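Manganese-dependent inorganic pyrophosphatase (PDB 2EB0) catalyses the manganese-dependent hydrolysis of diphosphate (pyrophosphate) to two phosphate ions, as a family II (PPase class C) enzyme built from DHH and DHHA2 domains. Local coordinates at residues Pro29-Asp34 / Val48-Leu53; Gly59-Leu64 / Glu79-Ala84; Ser108-Ile113 / Leu141-Ser146; Val149-Pro154 / Asn175-Gly180. All coordinates share one frame; numbering follows the deposited sequence.

Interaction 1. Residues Pro29-Asp34 / Val48-Leu53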
loop_
_atom_site.group_PDB
_atom_site.type_symbol
_atom_site.label_atom_id
_atom_site.label_comp_id
_atom_site.label_asym_id
_atom_site.label_seq_id
_atom_site.Cartn_x
_atom_site.Cartn_y
_atom_site.Cartn_z
ATOM N N PRO B 29 16.733 13.333 -8.542
ATOM C CA PRO B 29 17.001 11.912 -8.319
ATOM C C PRO B 29 18.012 11.833 -7.179
ATOM O O PRO B 29 18.827 12.744 -7.001
ATOM C CB PRO B 29 17.609 11.468 -9.640
ATOM C CG PRO B 29 18.384 12.682 -10.050
ATOM C CD PRO B 29 17.387 13.794 -9.778
ATOM N N ALA B 30 17.975 10.759 -6.405
ATOM C CA ALA B 30 18.914 10.637 -5.308
ATOM C C ALA B 30 19.071 9.182 -4.900
ATOM O O ALA B 30 18.309 8.313 -5.349
ATOM C CB ALA B 30 18.444 11.476 -4.123
ATOM N N ARG B 31 20.064 8.938 -4.046
ATOM C CA ARG B 31 20.383 7.608 -3.550
ATOM C C ARG B 31 20.683 7.667 -2.050
ATOM O O ARG B 31 21.104 8.700 -1.534
ATOM C CB ARG B 31 21.594 7.061 -4.319
ATOM C CG ARG B 31 22.811 7.974 -4.258
ATOM C CD ARG B 31 23.852 7.631 -5.326
ATOM N NE ARG B 31 25.026 8.505 -5.252
ATOM C CZ ARG B 31 26.061 8.300 -4.439
ATOM N NH1 ARG B 31 26.082 7.248 -3.624
ATOM N NH2 ARG B 31 27.083 9.145 -4.441
ATOM N N LEU B 32 20.462 6.556 -1.357
ATOM C CA LEU B 32 20.696 6.483 0.080
ATOM C C LEU B 32 21.966 5.725 0.426
ATOM O O LEU B 32 22.249 5.498 1.597
ATOM C CB LEU B 32 19.507 5.809 0.785
ATOM C CG LEU B 32 18.161 6.542 0.826
ATOM C CD1 LEU B 32 17.185 5.790 1.729
ATOM C CD2 LEU B 32 18.361 7.948 1.357
ATOM N N GLY B 33 22.728 5.333 -0.591
ATOM C CA GLY B 33 23.960 4.594 -0.354
ATOM C C GLY B 33 24.877 4.557 -1.566
ATOM O O GLY B 33 24.587 5.174 -2.588
ATOM N N ASP B 34 25.987 3.834 -1.457
ATOM C CA ASP B 34 26.934 3.741 -2.563
ATOM C C ASP B 34 26.452 2.785 -3.639
ATOM O O ASP B 34 25.755 1.818 -3.354
ATOM C CB ASP B 34 28.309 3.307 -2.060
ATOM C CG ASP B 34 29.051 4.428 -1.364
ATOM O OD1 ASP B 34 29.188 5.513 -1.969
ATOM O OD2 ASP B 34 29.499 4.225 -0.216
ATOM N N VAL B 48 24.684 7.819 -18.373
ATOM C CA VAL B 48 23.828 8.470 -17.392
ATOM C C VAL B 48 24.620 8.786 -16.128
ATOM O O VAL B 48 25.357 7.949 -15.625
ATOM C CB VAL B 48 22.617 7.563 -17.034
ATOM C CG1 VAL B 48 21.793 8.189 -15.906
ATOM C CG2 VAL B 48 21.738 7.361 -18.282
ATOM N N MET B 49 24.461 9.999 -15.618
ATOM C CA MET B 49 25.165 10.423 -14.408
ATOM C C MET B 49 24.591 9.787 -13.144
ATOM O O MET B 49 23.384 9.555 -13.043
ATOM C CB MET B 49 25.112 11.947 -14.277
ATOM C CG MET B 49 25.618 12.695 -15.512
ATOM S SD MET B 49 27.306 12.237 -15.995
ATOM C CE MET B 49 26.970 11.082 -17.347
ATOM N N GLU B 50 25.470 9.508 -12.190
ATOM C CA GLU B 50 25.097 8.910 -10.911
ATOM C C GLU B 50 24.339 9.919 -10.041
ATOM O O GLU B 50 24.823 11.017 -9.811
ATOM C CB GLU B 50 26.360 8.468 -10.177
ATOM C CG GLU B 50 26.119 7.793 -8.848
ATOM C CD GLU B 50 27.391 7.677 -8.026
ATOM O OE1 GLU B 50 27.392 6.924 -7.026
ATOM O OE2 GLU B 50 28.387 8.349 -8.375
ATOM N N PRO B 51 23.159 9.542 -9.524
ATOM C CA PRO B 51 22.305 10.389 -8.673
ATOM C C PRO B 51 23.028 10.888 -7.426
ATOM O O PRO B 51 23.887 10.196 -6.889
ATOM C CB PRO B 51 21.152 9.461 -8.291
ATOM C CG PRO B 51 21.165 8.411 -9.343
ATOM C CD PRO B 51 22.616 8.178 -9.597
ATOM N N GLU B 52 22.653 12.070 -6.947
ATOM C CA GLU B 52 23.282 12.641 -5.759
ATOM C C GLU B 52 22.931 11.838 -4.503
ATOM O O GLU B 52 21.830 11.303 -4.373
ATOM C CB GLU B 52 22.850 14.101 -5.567
ATOM C CG GLU B 52 21.491 14.264 -4.895
ATOM C CD GLU B 52 21.137 15.716 -4.644
ATOM O OE1 GLU B 52 20.691 16.396 -5.593
ATOM O OE2 GLU B 52 21.317 16.179 -3.496
ATOM N N LEU B 53 23.885 11.760 -3.586
ATOM C CA LEU B 53 23.706 11.042 -2.333
ATOM C C LEU B 53 23.122 11.940 -1.239
ATOM O O LEU B 53 23.611 13.036 -1.018
ATOM C CB LEU B 53 25.051 10.506 -1.848
ATOM C CG LEU B 53 25.060 9.977 -0.410
ATOM C CD1 LEU B 53 24.476 8.556 -0.359
ATOM C CD2 LEU B 53 26.484 9.975 0.107
HETATM O O HOH W 1 19.397 15.361 -7.716
HETATM O O HOH W 2 26.834 11.414 -6.174
#
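Arg31 and Leu53 form a parallel beta bridge at the margin of the six-stranded sheet of the DHH domain, where strand 28-31 meets the short outermost strand 52-53 of the same beta-alpha-beta unit. The backbone pairing is slight: Arg31 N donates to Glu52 O at 3.0 Å, and much of the rest of the contact is made by the Arg31 side chain. With chi1 at 56°, its CG sits between the backbone N and the carbonyl carbon, and the extended chain beyond carries the guanidinium across the neighbouring strand. There the plane is sandwiched. Leu53 CB lies 3.5 Å above the centre of one face, and Glu50 OE1 lies over the opposite face, where it forms a salt bridge with Arg31 NE at 3.4 Å, of charges alone, since no N-H points at the oxygen. The edge carries the directed bonds: Arg31 NE donates to Pro51 O at 2.6 Å, Arg31 NH1 donates to Gly33 O at 2.8 Å, and Arg31 NH2 is linked to Pro51 O through a water. A leucine in place of Arg31 would probably leave Pro51 O without its direct donor and Glu50 without its counter-charge. Helix 12-25 packs against this margin of the sheet, with Ile15 touching Arg31 and Ile19 touching Pro51, while Val5 of strand 2-5 adjoins Ala30 on the inner side.

Interaction 2. Residues Gly59-Leu64 / Glu79-Ala84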
loop_
_atom_site.group_PDB
_atom_site.type_symbol
_atom_site.label_atom_id
_atom_site.label_comp_id
_atom_site.label_asym_id
_atom_site.label_seq_id
_atom_site.Cartn_x
_atom_site.Cartn_y
_atom_site.Cartn_z
ATOM N N GLY B 59 12.878 18.402 5.994
ATOM C CA GLY B 59 12.656 19.541 5.124
ATOM C C GLY B 59 12.567 19.202 3.650
ATOM O O GLY B 59 12.523 20.100 2.803
ATOM N N LYS B 60 12.535 17.910 3.339
ATOM C CA LYS B 60 12.454 17.460 1.953
ATOM C C LYS B 60 11.110 16.819 1.618
ATOM O O LYS B 60 10.440 16.268 2.493
ATOM C CB LYS B 60 13.555 16.428 1.665
ATOM C CG LYS B 60 14.976 16.930 1.813
ATOM C CD LYS B 60 15.983 15.835 1.457
ATOM C CE LYS B 60 17.421 16.360 1.449
ATOM N NZ LYS B 60 17.867 16.851 2.782
ATOM N N GLU B 61 10.711 16.906 0.353
ATOM C CA GLU B 61 9.486 16.247 -0.076
ATOM C C GLU B 61 9.997 14.958 -0.705
ATOM O O GLU B 61 10.755 14.982 -1.685
ATOM C CB GLU B 61 8.716 17.085 -1.092
ATOM C CG GLU B 61 7.876 18.185 -0.460
ATOM C CD GLU B 61 6.951 18.852 -1.461
ATOM O OE1 GLU B 61 6.202 19.773 -1.068
ATOM O OE2 GLU B 61 6.974 18.452 -2.644
ATOM N N ILE B 62 9.588 13.836 -0.135
ATOM C CA ILE B 62 10.063 12.545 -0.589
ATOM C C ILE B 62 9.105 11.657 -1.372
ATOM O O ILE B 62 7.907 11.570 -1.084
ATOM C CB ILE B 62 10.571 11.731 0.611
ATOM C CG1 ILE B 62 11.647 12.519 1.365
ATOM C CG2 ILE B 62 11.093 10.387 0.144
ATOM C CD1 ILE B 62 12.940 12.725 0.590
ATOM N N ILE B 63 9.670 11.005 -2.378
ATOM C CA ILE B 63 8.963 10.046 -3.204
ATOM C C ILE B 63 9.871 8.821 -3.161
ATOM O O ILE B 63 10.986 8.835 -3.702
ATOM C CB ILE B 63 8.820 10.506 -4.663
ATOM C CG1 ILE B 63 7.763 11.608 -4.762
ATOM C CG2 ILE B 63 8.429 9.327 -5.531
ATOM C CD1 ILE B 63 7.539 12.128 -6.158
ATOM N N LEU B 64 9.398 7.773 -2.497
ATOM C CA LEU B 64 10.172 6.551 -2.364
ATOM C C LEU B 64 9.892 5.578 -3.495
ATOM O O LEU B 64 8.751 5.418 -3.913
ATOM C CB LEU B 64 9.851 5.874 -1.037
ATOM C CG LEU B 64 10.069 6.720 0.219
ATOM C CD1 LEU B 64 9.618 5.927 1.443
ATOM C CD2 LEU B 64 11.546 7.100 0.334
ATOM N N GLU B 79 10.411 13.021 9.533
ATOM C CA GLU B 79 10.592 14.464 9.469
ATOM C C GLU B 79 10.498 15.022 8.059
ATOM O O GLU B 79 10.544 16.236 7.854
ATOM C CB GLU B 79 11.924 14.855 10.108
ATOM C CG GLU B 79 11.867 14.896 11.627
ATOM C CD GLU B 79 13.174 15.332 12.248
ATOM O OE1 GLU B 79 14.075 14.483 12.389
ATOM O OE2 GLU B 79 13.302 16.529 12.583
ATOM N N GLY B 80 10.363 14.130 7.086
ATOM C CA GLY B 80 10.244 14.565 5.711
ATOM C C GLY B 80 8.780 14.626 5.329
ATOM O O GLY B 80 7.915 14.293 6.128
ATOM N N LYS B 81 8.504 15.054 4.106
ATOM C CA LYS B 81 7.137 15.151 3.613
ATOM C C LYS B 81 6.944 14.060 2.553
ATOM O O LYS B 81 7.213 14.283 1.371
ATOM C CB LYS B 81 6.915 16.535 3.001
ATOM C CG LYS B 81 5.482 17.027 3.002
ATOM C CD LYS B 81 4.669 16.456 1.858
ATOM C CE LYS B 81 3.302 17.131 1.791
ATOM N NZ LYS B 81 2.453 16.600 0.689
ATOM N N LEU B 82 6.478 12.886 2.989
ATOM C CA LEU B 82 6.254 11.744 2.096
ATOM C C LEU B 82 5.138 12.023 1.086
ATOM O O LEU B 82 3.969 12.136 1.459
ATOM C CB LEU B 82 5.892 10.503 2.916
ATOM C CG LEU B 82 6.595 9.178 2.598
ATOM C CD1 LEU B 82 5.797 8.025 3.215
ATOM C CD2 LEU B 82 6.717 8.986 1.094
ATOM N N ILE B 83 5.506 12.118 -0.191
ATOM C CA ILE B 83 4.561 12.387 -1.275
ATOM C C ILE B 83 3.987 11.111 -1.914
ATOM O O ILE B 83 2.778 11.008 -2.149
ATOM C CB ILE B 83 5.233 13.206 -2.411
ATOM C CG1 ILE B 83 5.744 14.543 -1.872
ATOM C CG2 ILE B 83 4.251 13.414 -3.569
ATOM C CD1 ILE B 83 4.652 15.533 -1.504
ATOM N N ALA B 84 4.849 10.141 -2.207
ATOM C CA ALA B 84 4.383 8.914 -2.847
ATOM C C ALA B 84 5.309 7.727 -2.651
ATOM O O ALA B 84 6.437 7.866 -2.181
ATOM C CB ALA B 84 4.190 9.154 -4.362
#
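The Glu61 carboxylate, the flat side-chain group of this contact, lies beside an apolar neighbour: Ile83 CD1 is 3.9 Å from Glu61 OE2, and the same oxygen makes a salt bridge to Arg2 of the adjacent strand 2-5. The first torsion of Ile83 (chi1 -60°) turns CG1 to this side, 4.0 Å from Glu61 CB, and CD1 continues to the carboxylate. Beneath these groups the main chains join strands 61-65 and 81-87 in parallel, with the short segments 61-64 and 81-84 turned by 42°. Lys81 N donates to Lys60 O at 2.8 Å, whereas Ile62 N approaches Lys81 O from above its carbonyl plane, 49° out of it. Between Ile62 and Ile63 the register slips by one residue, a beta bulge: Ile62 O accepts Ile83 N at 2.6 Å, yet Ile63 pairs with Ala84. The slip aims Ile83 at the partner strand, and its CB rests 3.8 Å from Ile63 CG1. Leu64 CG meets Leu82 CD2 at 4.1 Å, the two side chains crossing at about a right angle. Leu64 N to Ala84 O, at 3.0 Å, resumes the bonding beyond the bulge. Chemically, the main chain fixes the alignment and the branched apolar groups fill in around it; the charges of Glu61 and Lys81, with OE1 and NZ 5.2 Å apart, would attract only weakly, through space.

Interaction 3. Residues Ser108-Ile113 / Leu141-Ser146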
loop_
_atom_site.group_PDB
_atom_site.type_symbol
_atom_site.label_atom_id
_atom_site.label_comp_id
_atom_site.label_asym_id
_atom_site.label_seq_id
_atom_site.Cartn_x
_atom_site.Cartn_y
_atom_site.Cartn_z
ATOM N N SER B 108 10.239 -5.881 -10.954
ATOM C CA SER B 108 10.987 -4.697 -10.567
ATOM C C SER B 108 10.164 -3.434 -10.592
ATOM O O SER B 108 9.118 -3.367 -11.247
ATOM C CB SER B 108 12.179 -4.492 -11.501
ATOM O OG SER B 108 11.744 -3.998 -12.760
ATOM N N THR B 109 10.664 -2.423 -9.888
ATOM C CA THR B 109 9.998 -1.133 -9.847
ATOM C C THR B 109 10.037 -0.537 -11.257
ATOM O O THR B 109 9.114 0.172 -11.675
ATOM C CB THR B 109 10.703 -0.187 -8.864
ATOM O OG1 THR B 109 10.717 -0.787 -7.558
ATOM C CG2 THR B 109 9.984 1.154 -8.804
ATOM N N ALA B 110 11.105 -0.846 -11.990
ATOM C CA ALA B 110 11.277 -0.353 -13.352
ATOM C C ALA B 110 10.130 -0.833 -14.247
ATOM O O ALA B 110 9.637 -0.082 -15.089
ATOM C CB ALA B 110 12.627 -0.818 -13.909
ATOM N N THR B 111 9.713 -2.084 -14.060
ATOM C CA THR B 111 8.614 -2.659 -14.823
ATOM C C THR B 111 7.341 -1.842 -14.620
ATOM O O THR B 111 6.638 -1.527 -15.578
ATOM C CB THR B 111 8.334 -4.115 -14.389
ATOM O OG1 THR B 111 9.502 -4.903 -14.610
ATOM C CG2 THR B 111 7.179 -4.719 -15.194
ATOM N N VAL B 112 7.047 -1.502 -13.367
ATOM C CA VAL B 112 5.867 -0.713 -13.036
ATOM C C VAL B 112 5.872 0.635 -13.764
ATOM O O VAL B 112 4.859 1.067 -14.317
ATOM C CB VAL B 112 5.806 -0.412 -11.529
ATOM C CG1 VAL B 112 4.562 0.413 -11.217
ATOM C CG2 VAL B 112 5.813 -1.697 -10.745
ATOM N N ILE B 113 7.017 1.304 -13.730
ATOM C CA ILE B 113 7.165 2.608 -14.361
ATOM C C ILE B 113 7.026 2.532 -15.875
ATOM O O ILE B 113 6.370 3.377 -16.489
ATOM C CB ILE B 113 8.529 3.232 -13.995
ATOM C CG1 ILE B 113 8.582 3.486 -12.489
ATOM C CG2 ILE B 113 8.741 4.540 -14.758
ATOM C CD1 ILE B 113 9.917 4.012 -12.000
ATOM N N LEU B 141 15.572 -1.058 -18.620
ATOM C CA LEU B 141 15.855 -2.384 -19.146
ATOM C C LEU B 141 16.814 -3.094 -18.209
ATOM O O LEU B 141 16.588 -4.234 -17.819
ATOM C CB LEU B 141 16.493 -2.284 -20.531
ATOM C CG LEU B 141 17.019 -3.610 -21.092
ATOM C CD1 LEU B 141 15.944 -4.681 -21.014
ATOM C CD2 LEU B 141 17.464 -3.397 -22.537
ATOM N N SER B 142 17.894 -2.408 -17.860
ATOM C CA SER B 142 18.900 -2.973 -16.970
ATOM C C SER B 142 18.281 -3.327 -15.617
ATOM O O SER B 142 18.571 -4.380 -15.044
ATOM C CB SER B 142 20.036 -1.969 -16.765
ATOM O OG SER B 142 20.516 -1.506 -18.011
ATOM N N ALA B 143 17.428 -2.441 -15.119
ATOM C CA ALA B 143 16.771 -2.652 -13.837
ATOM C C ALA B 143 15.937 -3.923 -13.867
ATOM O O ALA B 143 15.984 -4.721 -12.934
ATOM C CB ALA B 143 15.888 -1.447 -13.488
ATOM N N ILE B 144 15.176 -4.114 -14.939
ATOM C CA ILE B 144 14.345 -5.301 -15.057
ATOM C C ILE B 144 15.211 -6.559 -15.068
ATOM O O ILE B 144 14.971 -7.492 -14.301
ATOM C CB ILE B 144 13.464 -5.246 -16.331
ATOM C CG1 ILE B 144 12.523 -4.031 -16.248
ATOM C CG2 ILE B 144 12.645 -6.518 -16.454
ATOM C CD1 ILE B 144 11.509 -3.930 -17.368
ATOM N N ILE B 145 16.229 -6.574 -15.923
ATOM C CA ILE B 145 17.122 -7.713 -16.014
ATOM C C ILE B 145 17.801 -7.981 -14.674
ATOM O O ILE B 145 17.930 -9.128 -14.247
ATOM C CB ILE B 145 18.213 -7.485 -17.074
ATOM C CG1 ILE B 145 17.594 -7.564 -18.472
ATOM C CG2 ILE B 145 19.344 -8.509 -16.895
ATOM C CD1 ILE B 145 18.494 -7.053 -19.582
ATOM N N SER B 146 18.241 -6.915 -14.021
ATOM C CA SER B 146 18.925 -7.044 -12.750
ATOM C C SER B 146 18.032 -7.626 -11.677
ATOM O O SER B 146 18.397 -8.583 -11.002
ATOM C CB SER B 146 19.435 -5.680 -12.288
ATOM O OG SER B 146 19.895 -5.765 -10.949
#
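Two first torsions bring Ser108 and Ile144 together. In Ser108 a chi1 of 75° sets OG between the backbone N and the carbonyl carbon, and in Ile144 a chi1 of -61° places CG1 beside the backbone N, anti to the carbonyl carbon; OG and CG1 then stand 3.6 Å apart. The branch runs on past Ser108 to Thr111, whose OG1 is 3.5 Å from both CG1 and CD1 of Ile144, the two side chains crossing at about a right angle. Ser108 OG donates to Thr111 OG1 at 3.0 Å, and Thr111 is held in turn by Asp160, so the buried hydroxyls that border the isoleucine are satisfied. Further along, Ala110 CB meets Ala143 CB at 3.3 Å, tighter than usual for two methyl carbons. Small residues at this point let the segments 109-113 and 141-146 approach to 8.4 Å between axes. An alanine at Ser108 is likely to leave Thr111 OG1 without its donor within this turn and to open a small gap beside Ile144. Ser108 is the N-cap of helix 109-118, whose first backbone N-H groups, on Thr109 and Ala110, bond the carboxylate of the manganese ligand Asp13, while Thr109 OG1 bonds Asp66. The chemistry thus divides: a small interface of alanine methyls and an isoleucine branch bordered by two hydroxyls joins the helices, and the polar start of one helix serves as second shell to the manganese site.

Interaction 4. Residues Val149-Pro154 / Asn175-Gly180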
loop_
_atom_site.group_PDB
_atom_site.type_symbol
_atom_site.label_atom_id
_atom_site.label_comp_id
_atom_site.label_asym_id
_atom_site.label_seq_id
_atom_site.Cartn_x
_atom_site.Cartn_y
_atom_site.Cartn_z
ATOM N N VAL B 149 17.040 -11.172 -12.378
ATOM C CA VAL B 149 18.189 -12.046 -12.582
ATOM C C VAL B 149 17.993 -12.710 -13.947
ATOM O O VAL B 149 18.011 -13.940 -14.080
ATOM C CB VAL B 149 18.283 -13.144 -11.499
ATOM C CG1 VAL B 149 19.621 -13.864 -11.613
ATOM C CG2 VAL B 149 18.100 -12.530 -10.112
ATOM N N LEU B 150 17.798 -11.871 -14.954
ATOM C CA LEU B 150 17.578 -12.315 -16.320
ATOM C C LEU B 150 16.371 -13.245 -16.413
ATOM O O LEU B 150 16.442 -14.329 -16.993
ATOM C CB LEU B 150 18.822 -13.015 -16.873
ATOM C CG LEU B 150 19.242 -12.623 -18.297
ATOM C CD1 LEU B 150 20.058 -13.752 -18.902
ATOM C CD2 LEU B 150 18.033 -12.355 -19.167
ATOM N N PHE B 151 15.267 -12.815 -15.814
ATOM C CA PHE B 151 14.017 -13.562 -15.843
ATOM C C PHE B 151 14.089 -14.961 -15.233
ATOM O O PHE B 151 13.263 -15.816 -15.540
ATOM C CB PHE B 151 13.521 -13.653 -17.285
ATOM C CG PHE B 151 13.669 -12.368 -18.049
ATOM C CD1 PHE B 151 14.541 -12.282 -19.129
ATOM C CD2 PHE B 151 12.944 -11.237 -17.678
ATOM C CE1 PHE B 151 14.689 -11.084 -19.831
ATOM C CE2 PHE B 151 13.080 -10.041 -18.365
ATOM C CZ PHE B 151 13.956 -9.960 -19.447
ATOM N N LYS B 152 15.066 -15.190 -14.361
ATOM C CA LYS B 152 15.206 -16.490 -13.724
ATOM C C LYS B 152 14.448 -16.521 -12.403
ATOM O O LYS B 152 13.922 -17.556 -11.999
ATOM C CB LYS B 152 16.684 -16.807 -13.492
ATOM C CG LYS B 152 17.478 -16.892 -14.780
ATOM C CD LYS B 152 18.928 -17.248 -14.530
ATOM C CE LYS B 152 19.636 -17.489 -15.852
ATOM N NZ LYS B 152 21.015 -18.019 -15.677
ATOM N N SER B 153 14.388 -15.378 -11.733
ATOM C CA SER B 153 13.693 -15.285 -10.456
ATOM C C SER B 153 12.188 -15.502 -10.594
ATOM O O SER B 153 11.585 -15.138 -11.605
ATOM C CB SER B 153 13.949 -13.921 -9.822
ATOM O OG SER B 153 13.107 -13.736 -8.704
ATOM N N PRO B 154 11.560 -16.106 -9.574
ATOM C CA PRO B 154 10.117 -16.348 -9.628
ATOM C C PRO B 154 9.267 -15.079 -9.553
ATOM O O PRO B 154 8.045 -15.145 -9.671
ATOM C CB PRO B 154 9.880 -17.307 -8.462
ATOM C CG PRO B 154 10.963 -16.961 -7.511
ATOM C CD PRO B 154 12.158 -16.790 -8.419
ATOM N N ASN B 175 20.194 -7.673 -28.462
ATOM C CA ASN B 175 20.215 -8.985 -27.818
ATOM C C ASN B 175 20.159 -8.867 -26.295
ATOM O O ASN B 175 21.185 -8.658 -25.651
ATOM C CB ASN B 175 21.485 -9.736 -28.231
ATOM C CG ASN B 175 21.461 -11.197 -27.826
ATOM O OD1 ASN B 175 21.292 -11.531 -26.655
ATOM N ND2 ASN B 175 21.636 -12.079 -28.801
ATOM N N ILE B 176 18.966 -9.025 -25.726
ATOM C CA ILE B 176 18.781 -8.922 -24.281
ATOM C C ILE B 176 19.550 -10.002 -23.523
ATOM O O ILE B 176 20.090 -9.749 -22.439
ATOM C CB ILE B 176 17.284 -9.027 -23.900
ATOM C CG1 ILE B 176 16.509 -7.831 -24.461
ATOM C CG2 ILE B 176 17.131 -9.099 -22.389
ATOM C CD1 ILE B 176 14.987 -7.906 -24.223
ATOM N N GLU B 177 19.600 -11.202 -24.090
ATOM C CA GLU B 177 20.294 -12.316 -23.455
ATOM C C GLU B 177 21.779 -12.063 -23.261
ATOM O O GLU B 177 22.337 -12.406 -22.221
ATOM C CB GLU B 177 20.095 -13.594 -24.270
ATOM C CG GLU B 177 18.672 -14.109 -24.245
ATOM C CD GLU B 177 18.143 -14.255 -22.832
ATOM O OE1 GLU B 177 18.793 -14.956 -22.022
ATOM O OE2 GLU B 177 17.082 -13.669 -22.530
ATOM N N GLU B 178 22.419 -11.473 -24.263
ATOM C CA GLU B 178 23.849 -11.177 -24.184
ATOM C C GLU B 178 24.109 -10.064 -23.176
ATOM O O GLU B 178 25.038 -10.155 -22.378
ATOM C CB GLU B 178 24.395 -10.762 -25.549
ATOM C CG GLU B 178 24.488 -11.893 -26.542
ATOM C CD GLU B 178 25.123 -11.462 -27.843
ATOM O OE1 GLU B 178 25.344 -12.333 -28.710
ATOM O OE2 GLU B 178 25.401 -10.253 -27.997
ATOM N N PHE B 179 23.293 -9.014 -23.226
ATOM C CA PHE B 179 23.438 -7.907 -22.291
ATOM C C PHE B 179 23.216 -8.437 -20.876
ATOM O O PHE B 179 23.946 -8.083 -19.952
ATOM C CB PHE B 179 22.428 -6.806 -22.614
ATOM C CG PHE B 179 22.418 -5.683 -21.617
ATOM C CD1 PHE B 179 23.602 -5.243 -21.027
ATOM C CD2 PHE B 179 21.227 -5.049 -21.279
ATOM C CE1 PHE B 179 23.598 -4.183 -20.107
ATOM C CE2 PHE B 179 21.210 -3.989 -20.363
ATOM C CZ PHE B 179 22.399 -3.555 -19.777
ATOM N N GLY B 180 22.218 -9.304 -20.728
ATOM C CA GLY B 180 21.909 -9.894 -19.438
ATOM C C GLY B 180 23.060 -10.713 -18.878
ATOM O O GLY B 180 23.312 -10.696 -17.671
#
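Leu150 closes, and Phe151 follows, the Schellman motif that ends helix 134-148, and both residues pack on the N-terminal part of helix 176-188. Val149 is the C-prime residue with positive phi; Leu150 N returns to Ile145 O and Val149 N to Ser146 O. Leu150 and Phe151 also keep positive phi, a run of left-handed conformation that turns both side chains toward the other helix. Leu150 CG lies over Gly180, 4.0 Å from its CA, in a place where a CB on that residue would clash with the leucine. The Glu177 carboxylate lies against the two methyls of Leu150, the side chains crossing at an angle. Its chain bends at chi2 (-52°), folding the carboxylate back so that OE1 approaches Leu150 CD1 at 3.6 Å and OE2 approaches CD2 at 3.7 Å, carboxylate against methyls with no hydrogen bond between them. Phe151 meets the helix by its edge, presenting CE1 to Ile176 CG2, with Glu177 OE2 also near the ring plane. Around them, Thr148 OG1 bonds Phe151 N, and Ala164 of helix 158-171 touches the aromatic ring. The segment thus links the end of one helix, just after the manganese ligand Asp147, to the beginning of another. That beginning is itself capped: Asn175, the N-cap residue, accepts Glu178 N through its OD1 at 2.6 Å, with an N-H...O angle of 153°.

Overall arrangement
Along the chain the four contacts follow in series, each closing before the next opens. Interactions 1 and 2 belong to the same parallel sheet, their centres about 17 Å apart, with strand 52-53 followed directly by strand 61-65; strand 2-5 lies between the two pairs. Interaction 3 leaves the sheet for the helices beside the manganese ions, about 17 Å from interaction 1 and 23 Å from interaction 2, centre to centre. Interaction 4 touches interaction 3: Ile145, on helix 134-148, packs against Ile176 and Phe179. Interactions 2 and 4, about 33 Å apart, flank the chain's centre on opposite sides. Of the four, only interaction 3 borders the metal site; 1 and 2 build the sheet, and 4 joins helix 134-148 to helix 176-188.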